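Local coordinates for methionyl-tRNA formyltransferase (Clostridium thermocellum, PDB 1ZGH), which probably transfers a formyl group from 10-formyltetrahydrofolate to the methionine carried by initiator tRNA, preparing it to start bacterial protein synthesis, at residues 36-41 with 86-91; 106-111 with 129-134; 146-151 with 168-173. All blocks are in the same frame, centred on the assembly; numbering follows the deposited sequence.

Contact 1 (36-41 with 86-91); sequences ATTKSW and WSWIIP
The indole of Trp86 lies against the backbone that joins Ala36 to Thr37, with CE3 3.5 Å from Ala36 C. The Ala36 methyl sits over one face of the ring, offset toward the rim, in a CH-pi contact that places CB 4.0 Å from the centroid of the Trp86 six-membered ring. A small residue suits this place, since it lets the broad ring approach the main chain. The opposite face of Trp86 is covered near its rim by CE3 of Trp88, so the indole is held between alanine and a second tryptophan. Thr38 uses its two branches differently. Its methyl CG2 lies 3.9 Å from CZ3 of Trp88, whereas OG1 is hydrogen-bonded to Ser87 OG at 3.2 Å. The first torsion of Thr38 (chi1 62°) sets OG1 between the backbone N and the carbonyl carbon and leaves CG2 beside N, which separates the polar and apolar contacts. OG1 also reaches His85 ND1, its stronger partner, and Phe83 packs edge-to-face with Trp86. Further out, Ala36 is backbone-bonded to Leu82, and Lys39 takes the N-cap position of helix 40-52. The two segments thus leave the C-terminal ends of neighbouring parallel strands, 31-36 and 80-83, and meet as loops at that edge of the Rossmann-like sheet in the formyltransferase domain.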
loop_
_atom_site.group_PDB
_atom_site.type_symbol
_atom_site.label_atom_id
_atom_site.label_comp_id
_atom_site.label_asym_id
_atom_site.label_seq_id
_atom_site.Cartn_x
_atom_site.Cartn_y
_atom_site.Cartn_z
ATOM N N ALA A 36 10.578 5.014 -5.119
ATOM C CA ALA A 36 9.953 6.054 -4.314
ATOM C C ALA A 36 8.967 5.387 -3.369
ATOM O O ALA A 36 8.001 4.765 -3.787
ATOM C CB ALA A 36 9.274 7.084 -5.219
ATOM N N THR A 37 9.246 5.442 -2.083
ATOM C CA THR A 37 8.374 4.735 -1.124
ATOM C C THR A 37 8.439 5.403 0.234
ATOM O O THR A 37 9.450 6.051 0.579
ATOM C CB THR A 37 8.809 3.246 -1.000
ATOM O OG1 THR A 37 7.788 2.468 -0.351
ATOM C CG2 THR A 37 10.179 3.124 -0.257
ATOM N N THR A 38 7.374 5.188 1.006
ATOM C CA THR A 38 7.337 5.507 2.413
ATOM C C THR A 38 7.006 4.242 3.220
ATOM O O THR A 38 6.718 3.173 2.661
ATOM C CB THR A 38 6.307 6.620 2.663
ATOM O OG1 THR A 38 5.043 6.138 2.282
ATOM C CG2 THR A 38 6.643 7.820 1.813
ATOM N N LYS A 39 7.055 4.416 4.536
ATOM C CA LYS A 39 6.912 3.383 5.580
ATOM C C LYS A 39 8.225 2.702 5.838
ATOM O O LYS A 39 8.963 2.359 4.909
ATOM C CB LYS A 39 5.824 2.359 5.306
ATOM C CG LYS A 39 4.458 2.963 4.988
ATOM C CD LYS A 39 3.863 3.843 6.142
ATOM C CE LYS A 39 2.390 4.070 5.894
ATOM N NZ LYS A 39 1.725 4.938 6.925
ATOM N N SER A 40 8.536 2.529 7.116
ATOM C CA SER A 40 9.830 2.031 7.525
ATOM C C SER A 40 10.202 0.710 6.835
ATOM O O SER A 40 11.345 0.512 6.434
ATOM C CB SER A 40 9.860 1.874 9.069
ATOM O OG SER A 40 8.910 0.921 9.514
ATOM N N TRP A 41 9.250 -0.219 6.712
ATOM C CA TRP A 41 9.591 -1.560 6.171
ATOM C C TRP A 41 9.952 -1.462 4.668
ATOM O O TRP A 41 10.845 -2.147 4.187
ATOM C CB TRP A 41 8.467 -2.582 6.440
ATOM C CG TRP A 41 7.107 -2.134 5.966
ATOM C CD1 TRP A 41 6.592 -2.275 4.725
ATOM C CD2 TRP A 41 6.124 -1.420 6.727
ATOM N NE1 TRP A 41 5.328 -1.725 4.658
ATOM C CE2 TRP A 41 5.032 -1.165 5.870
ATOM C CE3 TRP A 41 6.053 -0.997 8.055
ATOM C CZ2 TRP A 41 3.873 -0.537 6.315
ATOM C CZ3 TRP A 41 4.934 -0.334 8.479
ATOM C CH2 TRP A 41 3.856 -0.116 7.618
ATOM N N TRP A 86 3.269 4.852 -1.888
ATOM C CA TRP A 86 3.478 6.274 -2.039
ATOM C C TRP A 86 2.186 7.014 -1.789
ATOM O O TRP A 86 1.167 6.746 -2.413
ATOM C CB TRP A 86 3.990 6.573 -3.438
ATOM C CG TRP A 86 4.542 7.954 -3.666
ATOM C CD1 TRP A 86 3.972 8.932 -4.415
ATOM C CD2 TRP A 86 5.782 8.483 -3.186
ATOM N NE1 TRP A 86 4.760 10.048 -4.416
ATOM C CE2 TRP A 86 5.890 9.797 -3.681
ATOM C CE3 TRP A 86 6.829 7.967 -2.395
ATOM C CZ2 TRP A 86 6.982 10.613 -3.409
ATOM C CZ3 TRP A 86 7.920 8.793 -2.113
ATOM C CH2 TRP A 86 7.987 10.096 -2.625
ATOM N N SER A 87 2.323 8.054 -0.992
ATOM C CA SER A 87 1.225 8.721 -0.319
ATOM C C SER A 87 0.624 9.854 -1.154
ATOM O O SER A 87 -0.580 10.132 -1.078
ATOM C CB SER A 87 1.784 9.243 1.021
ATOM O OG SER A 87 2.916 8.429 1.423
ATOM N N TRP A 88 1.449 10.490 -1.966
ATOM C CA TRP A 88 1.048 11.679 -2.684
ATOM C C TRP A 88 0.713 11.428 -4.159
ATOM O O TRP A 88 1.083 10.401 -4.723
ATOM C CB TRP A 88 2.149 12.713 -2.558
ATOM C CG TRP A 88 2.518 12.971 -1.133
ATOM C CD1 TRP A 88 1.852 13.787 -0.235
ATOM C CD2 TRP A 88 3.623 12.407 -0.419
ATOM N NE1 TRP A 88 2.493 13.766 0.981
ATOM C CE2 TRP A 88 3.582 12.933 0.897
ATOM C CE3 TRP A 88 4.659 11.530 -0.767
ATOM C CZ2 TRP A 88 4.531 12.593 1.866
ATOM C CZ3 TRP A 88 5.608 11.206 0.192
ATOM C CH2 TRP A 88 5.540 11.740 1.492
ATOM N N ILE A 89 -0.022 12.371 -4.747
ATOM C CA ILE A 89 -0.328 12.387 -6.183
ATOM C C ILE A 89 0.975 12.482 -6.955
ATOM O O ILE A 89 1.792 13.362 -6.678
ATOM C CB ILE A 89 -1.164 13.615 -6.575
ATOM C CG1 ILE A 89 -2.581 13.524 -5.997
ATOM C CG2 ILE A 89 -1.226 13.786 -8.120
ATOM C CD1 ILE A 89 -3.345 14.831 -6.145
ATOM N N ILE A 90 1.144 11.603 -7.934
ATOM C CA ILE A 90 2.347 11.636 -8.802
ATOM C C ILE A 90 2.141 12.672 -9.906
ATOM O O ILE A 90 1.208 12.537 -10.673
ATOM C CB ILE A 90 2.637 10.251 -9.420
ATOM C CG1 ILE A 90 2.820 9.216 -8.303
ATOM C CG2 ILE A 90 3.896 10.326 -10.368
ATOM C CD1 ILE A 90 2.739 7.746 -8.745
ATOM N N PRO A 91 3.012 13.708 -9.989
ATOM C CA PRO A 91 2.870 14.745 -10.996
ATOM C C PRO A 91 2.823 14.210 -12.429
ATOM O O PRO A 91 3.481 13.217 -12.739
ATOM C CB PRO A 91 4.131 15.611 -10.817
ATOM C CG PRO A 91 4.611 15.319 -9.470
ATOM C CD PRO A 91 4.187 13.934 -9.126
#

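Contact 2 (106-111 with 129-134); sequences TDLPFG and KISAIK
Ser131 swings OG beside its own backbone N (chi1 -51°), which carries the hydroxyl from strand 127-134 to the carbonyl of Thr106, and Ile133 is turned so that its branch methyl CG2 meets Leu108. In Ile133 the other branch, CG1, takes the position between N and the carbonyl carbon (chi1 69°), leaving CG2 beside N and facing the loop. The loop follows strand 100-104 of the Rossmann-like formyltransferase sheet, and its Thr-Asp-Leu-Pro run probably corresponds to the Ser-Leu-Leu-Pro signature of the family.

Ser131 OG donates to Thr106 O at 2.7 Å, arriving nearly in line with the carbonyl bond (C=O...O angle 162°). The same oxygen receives a weak bond from Leu108 N, closing an inverse gamma turn centred on Asp107. Thr106 O thus takes one bond from the strand and a weak one from within its own turn; a short serine suffices to bridge the gap to the carbonyl. Within the loop, Thr106 OG1 bonds to Phe110 O at 2.7 Å and draws the chain round beyond the cis peptide before Pro109.

Beside the hydroxyl bond the contact is apolar and buried. Leu108 and Ile133 cross at about a right angle, two aliphatic side chains suited to a buried place, and Leu108 CD1 also lies 3.9 Å from Ser131 CB. Toward solvent, Asp107 and Lys129 run side by side, pointing the same way, with Asp107 OD1 4.0 Å from Lys129 CD. Their charged ends do not pair: Asp107 bridges to Lys147 on the adjacent strand 144-151, and Lys129 turns to Asp149 of that strand, in a pairing whose exact length is doubtful. In the buried part, Leu108 CD1 and Ile133 CG2 meet 3.7 Å apart.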
loop_
_atom_site.group_PDB
_atom_site.type_symbol
_atom_site.label_atom_id
_atom_site.label_comp_id
_atom_site.label_asym_id
_atom_site.label_seq_id
_atom_site.Cartn_x
_atom_site.Cartn_y
_atom_site.Cartn_z
ATOM N N THR A 106 -5.215 -4.682 -5.211
ATOM C CA THR A 106 -6.469 -5.291 -5.617
ATOM C C THR A 106 -6.308 -5.996 -6.973
ATOM O O THR A 106 -5.344 -5.757 -7.739
ATOM C CB THR A 106 -7.616 -4.279 -5.691
ATOM O OG1 THR A 106 -7.429 -3.410 -6.825
ATOM C CG2 THR A 106 -7.697 -3.463 -4.409
ATOM N N ASP A 107 -7.264 -6.879 -7.223
ATOM C CA ASP A 107 -7.355 -7.637 -8.449
ATOM C C ASP A 107 -8.047 -6.760 -9.533
ATOM O O ASP A 107 -9.214 -6.957 -9.889
ATOM C CB ASP A 107 -8.110 -8.953 -8.138
ATOM C CG ASP A 107 -7.993 -9.994 -9.270
ATOM O OD1 ASP A 107 -7.347 -9.703 -10.294
ATOM O OD2 ASP A 107 -8.558 -11.109 -9.125
ATOM N N LEU A 108 -7.301 -5.788 -10.054
ATOM C CA LEU A 108 -7.850 -4.749 -10.945
ATOM C C LEU A 108 -8.459 -5.350 -12.210
ATOM O O LEU A 108 -7.913 -6.328 -12.730
ATOM C CB LEU A 108 -6.758 -3.737 -11.319
ATOM C CG LEU A 108 -6.357 -2.776 -10.199
ATOM C CD1 LEU A 108 -5.043 -2.071 -10.550
ATOM C CD2 LEU A 108 -7.443 -1.772 -9.949
ATOM N N PRO A 109 -9.572 -4.758 -12.733
ATOM C CA PRO A 109 -10.243 -3.491 -12.378
ATOM C C PRO A 109 -11.153 -3.498 -11.133
ATOM O O PRO A 109 -11.744 -2.460 -10.808
ATOM C CB PRO A 109 -11.066 -3.177 -13.632
ATOM C CG PRO A 109 -11.458 -4.541 -14.145
ATOM C CD PRO A 109 -10.250 -5.428 -13.860
ATOM N N PHE A 110 -11.253 -4.624 -10.418
ATOM C CA PHE A 110 -11.903 -4.608 -9.103
ATOM C C PHE A 110 -11.041 -3.789 -8.125
ATOM O O PHE A 110 -9.834 -3.994 -8.017
ATOM C CB PHE A 110 -12.130 -6.024 -8.547
ATOM C CG PHE A 110 -12.676 -6.038 -7.142
ATOM C CD1 PHE A 110 -14.048 -5.916 -6.915
ATOM C CD2 PHE A 110 -11.826 -6.151 -6.041
ATOM C CE1 PHE A 110 -14.559 -5.906 -5.602
ATOM C CE2 PHE A 110 -12.336 -6.147 -4.728
ATOM C CZ PHE A 110 -13.712 -6.026 -4.525
ATOM N N GLY A 111 -11.666 -2.843 -7.439
ATOM C CA GLY A 111 -11.031 -2.143 -6.335
ATOM C C GLY A 111 -10.046 -1.071 -6.724
ATOM O O GLY A 111 -9.026 -0.893 -6.066
ATOM N N LYS A 129 -4.980 -9.734 -4.879
ATOM C CA LYS A 129 -3.783 -9.762 -5.711
ATOM C C LYS A 129 -3.112 -8.398 -5.624
ATOM O O LYS A 129 -3.770 -7.386 -5.399
ATOM C CB LYS A 129 -4.124 -10.118 -7.160
ATOM C CG LYS A 129 -4.533 -11.582 -7.358
ATOM C CD LYS A 129 -4.428 -11.989 -8.783
ATOM C CE LYS A 129 -5.180 -13.297 -9.089
ATOM N NZ LYS A 129 -4.812 -14.364 -8.126
ATOM N N ILE A 130 -1.793 -8.387 -5.742
ATOM C CA ILE A 130 -1.040 -7.164 -5.931
ATOM C C ILE A 130 -0.855 -7.007 -7.443
ATOM O O ILE A 130 -0.315 -7.910 -8.080
ATOM C CB ILE A 130 0.347 -7.242 -5.229
ATOM C CG1 ILE A 130 0.166 -7.621 -3.748
ATOM C CG2 ILE A 130 1.118 -5.917 -5.383
ATOM C CD1 ILE A 130 1.485 -7.877 -3.015
ATOM N N SER A 131 -1.363 -5.905 -8.009
ATOM C CA SER A 131 -1.217 -5.581 -9.409
ATOM C C SER A 131 -0.143 -4.510 -9.601
ATOM O O SER A 131 -0.227 -3.403 -9.034
ATOM C CB SER A 131 -2.532 -5.066 -10.010
ATOM O OG SER A 131 -3.604 -5.926 -9.747
ATOM N N ALA A 132 0.867 -4.840 -10.403
ATOM C CA ALA A 132 1.849 -3.850 -10.848
ATOM C C ALA A 132 1.259 -3.179 -12.086
ATOM O O ALA A 132 0.937 -3.864 -13.075
ATOM C CB ALA A 132 3.178 -4.508 -11.139
ATOM N N ILE A 133 1.080 -1.857 -12.015
ATOM C CA ILE A 133 0.461 -1.083 -13.096
ATOM C C ILE A 133 1.251 0.153 -13.487
ATOM O O ILE A 133 1.964 0.734 -12.671
ATOM C CB ILE A 133 -0.963 -0.620 -12.733
ATOM C CG1 ILE A 133 -0.930 0.434 -11.618
ATOM C CG2 ILE A 133 -1.799 -1.823 -12.327
ATOM C CD1 ILE A 133 -2.290 0.991 -11.259
ATOM N N LYS A 134 1.110 0.539 -14.748
ATOM C CA LYS A 134 1.767 1.712 -15.285
ATOM C C LYS A 134 0.870 2.905 -15.029
ATOM O O LYS A 134 -0.258 2.968 -15.538
ATOM C CB LYS A 134 1.991 1.575 -16.798
ATOM C CG LYS A 134 2.934 2.641 -17.343
ATOM C CD LYS A 134 3.109 2.549 -18.818
ATOM C CE LYS A 134 3.949 3.710 -19.322
ATOM N NZ LYS A 134 4.474 3.426 -20.689
#

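Contact 3 (146-151 with 168-173); sequences FKRDLD and FNDMIP
Arg148 and Asp170 form a salt bridge between the edge strand of the sheet and the helix that packs on it, with NE of Arg148 3.2 Å from OD1 of Asp170. Strand 144-151 leads directly into helix 156-178, a beta-alpha unit at the margin of the Rossmann-like domain, and the helix segment 168-173 runs almost antiparallel to strand segment 146-151. The bond is weak, since the N-H...O angle is only 124°, although OD1 comes to the edge of the guanidinium and the two planar groups are tilted by just 25°. Arg148 has other partners: NH2 bridges to Glu174, one turn further along the helix, and NH1 makes a weak bond to the carbonyl O of Lys147. With two acids to serve at a partly exposed edge, a long, many-donor side chain suits the position, and the acids probably offset its charge.

The stem of Arg148 is used as well. Its CG packs at 3.6 Å on CG of Met171, a selenomethionine in this crystal, while the guanidinium presents a face to CD1 of Phe146, 3.6 Å above its plane. Phe146 in turn slides past Met171 in the opposite direction, its CZ pointing at the carbonyl O of Met171 with the oxygen near the ring plane. A flexible, unbranched residue can lie along both the arginine stem and the phenyl ring and still reach the strand. The bend at the end of the Met171 chain (chi3 85°) brings its terminal methyl over the strand, where CE lies 3.6 Å from Phe146 O.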
loop_
_atom_site.group_PDB
_atom_site.type_symbol
_atom_site.label_atom_id
_atom_site.label_comp_id
_atom_site.label_asym_id
_atom_site.label_seq_id
_atom_site.Cartn_x
_atom_site.Cartn_y
_atom_site.Cartn_z
ATOM N N PHE A 146 1.650 -7.355 -14.397
ATOM C CA PHE A 146 1.293 -8.698 -13.875
ATOM C C PHE A 146 0.856 -8.609 -12.385
ATOM O O PHE A 146 0.921 -7.536 -11.765
ATOM C CB PHE A 146 2.447 -9.715 -14.059
ATOM C CG PHE A 146 3.748 -9.319 -13.372
ATOM C CD1 PHE A 146 4.004 -9.704 -12.062
ATOM C CD2 PHE A 146 4.704 -8.579 -14.038
ATOM C CE1 PHE A 146 5.189 -9.341 -11.421
ATOM C CE2 PHE A 146 5.900 -8.223 -13.414
ATOM C CZ PHE A 146 6.134 -8.596 -12.100
ATOM N N LYS A 147 0.398 -9.737 -11.839
ATOM C CA LYS A 147 -0.206 -9.821 -10.509
ATOM C C LYS A 147 0.406 -10.952 -9.703
ATOM O O LYS A 147 0.918 -11.913 -10.284
ATOM C CB LYS A 147 -1.719 -10.081 -10.608
ATOM C CG LYS A 147 -2.494 -8.979 -11.307
ATOM C CD LYS A 147 -3.976 -9.304 -11.443
ATOM C CE LYS A 147 -4.684 -8.241 -12.256
ATOM N NZ LYS A 147 -6.149 -8.478 -12.330
ATOM N N ARG A 148 0.355 -10.822 -8.374
ATOM C CA ARG A 148 0.741 -11.891 -7.445
ATOM C C ARG A 148 -0.280 -11.982 -6.310
ATOM O O ARG A 148 -0.846 -10.960 -5.925
ATOM C CB ARG A 148 2.134 -11.633 -6.858
ATOM C CG ARG A 148 3.273 -11.677 -7.867
ATOM C CD ARG A 148 3.546 -13.078 -8.383
ATOM N NE ARG A 148 4.520 -13.065 -9.488
ATOM C CZ ARG A 148 4.239 -13.227 -10.780
ATOM N NH1 ARG A 148 2.998 -13.437 -11.212
ATOM N NH2 ARG A 148 5.225 -13.204 -11.673
ATOM N N ASP A 149 -0.513 -13.189 -5.786
ATOM C CA ASP A 149 -1.439 -13.392 -4.665
ATOM C C ASP A 149 -0.927 -12.811 -3.336
ATOM O O ASP A 149 0.300 -12.757 -3.083
ATOM C CB ASP A 149 -1.724 -14.883 -4.436
ATOM C CG ASP A 149 -2.480 -15.535 -5.593
ATOM O OD1 ASP A 149 -3.258 -14.848 -6.305
ATOM O OD2 ASP A 149 -2.288 -16.754 -5.784
ATOM N N LEU A 150 -1.875 -12.373 -2.509
ATOM C CA LEU A 150 -1.600 -11.819 -1.185
ATOM C C LEU A 150 -2.710 -12.190 -0.206
ATOM O O LEU A 150 -3.890 -11.908 -0.449
ATOM C CB LEU A 150 -1.478 -10.285 -1.241
ATOM C CG LEU A 150 -1.275 -9.574 0.110
ATOM C CD1 LEU A 150 0.082 -9.857 0.797
ATOM C CD2 LEU A 150 -1.510 -8.111 -0.034
ATOM N N ASP A 151 -2.321 -12.802 0.908
ATOM C CA ASP A 151 -3.242 -13.096 1.998
ATOM C C ASP A 151 -3.453 -11.878 2.913
ATOM O O ASP A 151 -2.525 -11.105 3.165
ATOM C CB ASP A 151 -2.690 -14.269 2.817
ATOM C CG ASP A 151 -2.649 -15.592 2.015
ATOM O OD1 ASP A 151 -3.599 -15.882 1.241
ATOM O OD2 ASP A 151 -1.677 -16.363 2.209
ATOM N N PHE A 168 9.295 -6.685 -3.372
ATOM C CA PHE A 168 10.755 -6.570 -3.452
ATOM C C PHE A 168 11.479 -7.853 -3.829
ATOM O O PHE A 168 12.499 -7.781 -4.533
ATOM C CB PHE A 168 11.343 -5.997 -2.161
ATOM C CG PHE A 168 11.220 -4.490 -2.072
ATOM C CD1 PHE A 168 12.123 -3.682 -2.729
ATOM C CD2 PHE A 168 10.194 -3.895 -1.347
ATOM C CE1 PHE A 168 12.020 -2.282 -2.675
ATOM C CE2 PHE A 168 10.075 -2.497 -1.265
ATOM C CZ PHE A 168 11.020 -1.683 -1.944
ATOM N N ASN A 169 10.971 -9.001 -3.398
ATOM C CA ASN A 169 11.696 -10.263 -3.638
ATOM C C ASN A 169 11.274 -10.936 -4.930
ATOM O O ASN A 169 12.068 -11.632 -5.533
ATOM C CB ASN A 169 11.533 -11.226 -2.464
ATOM C CG ASN A 169 12.246 -10.742 -1.186
ATOM O OD1 ASN A 169 12.917 -9.702 -1.168
ATOM N ND2 ASN A 169 12.123 -11.524 -0.130
ATOM N N ASP A 170 10.047 -10.687 -5.384
ATOM C CA ASP A 170 9.490 -11.377 -6.558
ATOM C C ASP A 170 9.157 -10.407 -7.695
ATOM O O ASP A 170 9.700 -10.537 -8.798
ATOM C CB ASP A 170 8.253 -12.170 -6.123
ATOM C CG ASP A 170 7.550 -12.882 -7.280
ATOM O OD1 ASP A 170 6.476 -13.480 -7.016
ATOM O OD2 ASP A 170 8.051 -12.869 -8.438
HETATM N N MSE A 171 8.310 -9.418 -7.431
HETATM C CA MSE A 171 7.768 -8.590 -8.499
HETATM C C MSE A 171 8.782 -7.637 -9.163
HETATM O O MSE A 171 8.869 -7.601 -10.392
HETATM C CB MSE A 171 6.522 -7.840 -8.033
HETATM C CG MSE A 171 5.432 -8.785 -7.546
HETATM SE SE MSE A 171 3.810 -7.842 -7.059
HETATM C CE MSE A 171 2.955 -7.708 -8.834
ATOM N N ILE A 172 9.508 -6.865 -8.361
ATOM C CA ILE A 172 10.504 -5.947 -8.871
ATOM C C ILE A 172 11.596 -6.683 -9.685
ATOM O O ILE A 172 11.827 -6.321 -10.821
ATOM C CB ILE A 172 11.048 -4.976 -7.780
ATOM C CG1 ILE A 172 9.960 -3.930 -7.467
ATOM C CG2 ILE A 172 12.299 -4.223 -8.280
ATOM C CD1 ILE A 172 10.292 -2.941 -6.363
ATOM N N PRO A 173 12.225 -7.739 -9.137
ATOM C CA PRO A 173 13.187 -8.510 -9.957
ATOM C C PRO A 173 12.642 -9.029 -11.299
ATOM O O PRO A 173 13.338 -8.968 -12.325
ATOM C CB PRO A 173 13.564 -9.675 -9.042
ATOM C CG PRO A 173 13.369 -9.131 -7.679
ATOM C CD PRO A 173 12.132 -8.285 -7.774
#

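How the contacts relate
Contact 2 is buried, contact 1 partly so, and contact 3 lies at the surface. All draw on one six-stranded sheet. Contact 1 joins loops beyond two of its parallel strands, contact 2 sets a loop on strand 127-134, and contact 3 clasps a helix to strand 144-151. The last two strands are neighbours, and contacts 2 and 3 touch: charged side chains link them, and Met171 CE also packs on Ile130 O. Contact 1 stands apart, its centre about 17 Å from that of contact 2 and 18 Å from that of contact 3. The chemistry follows: indoles and hydroxyls in contact 1, a hydroxyl-to-carbonyl bond beside aliphatic packing in contact 2, charge at the edge in contact 3.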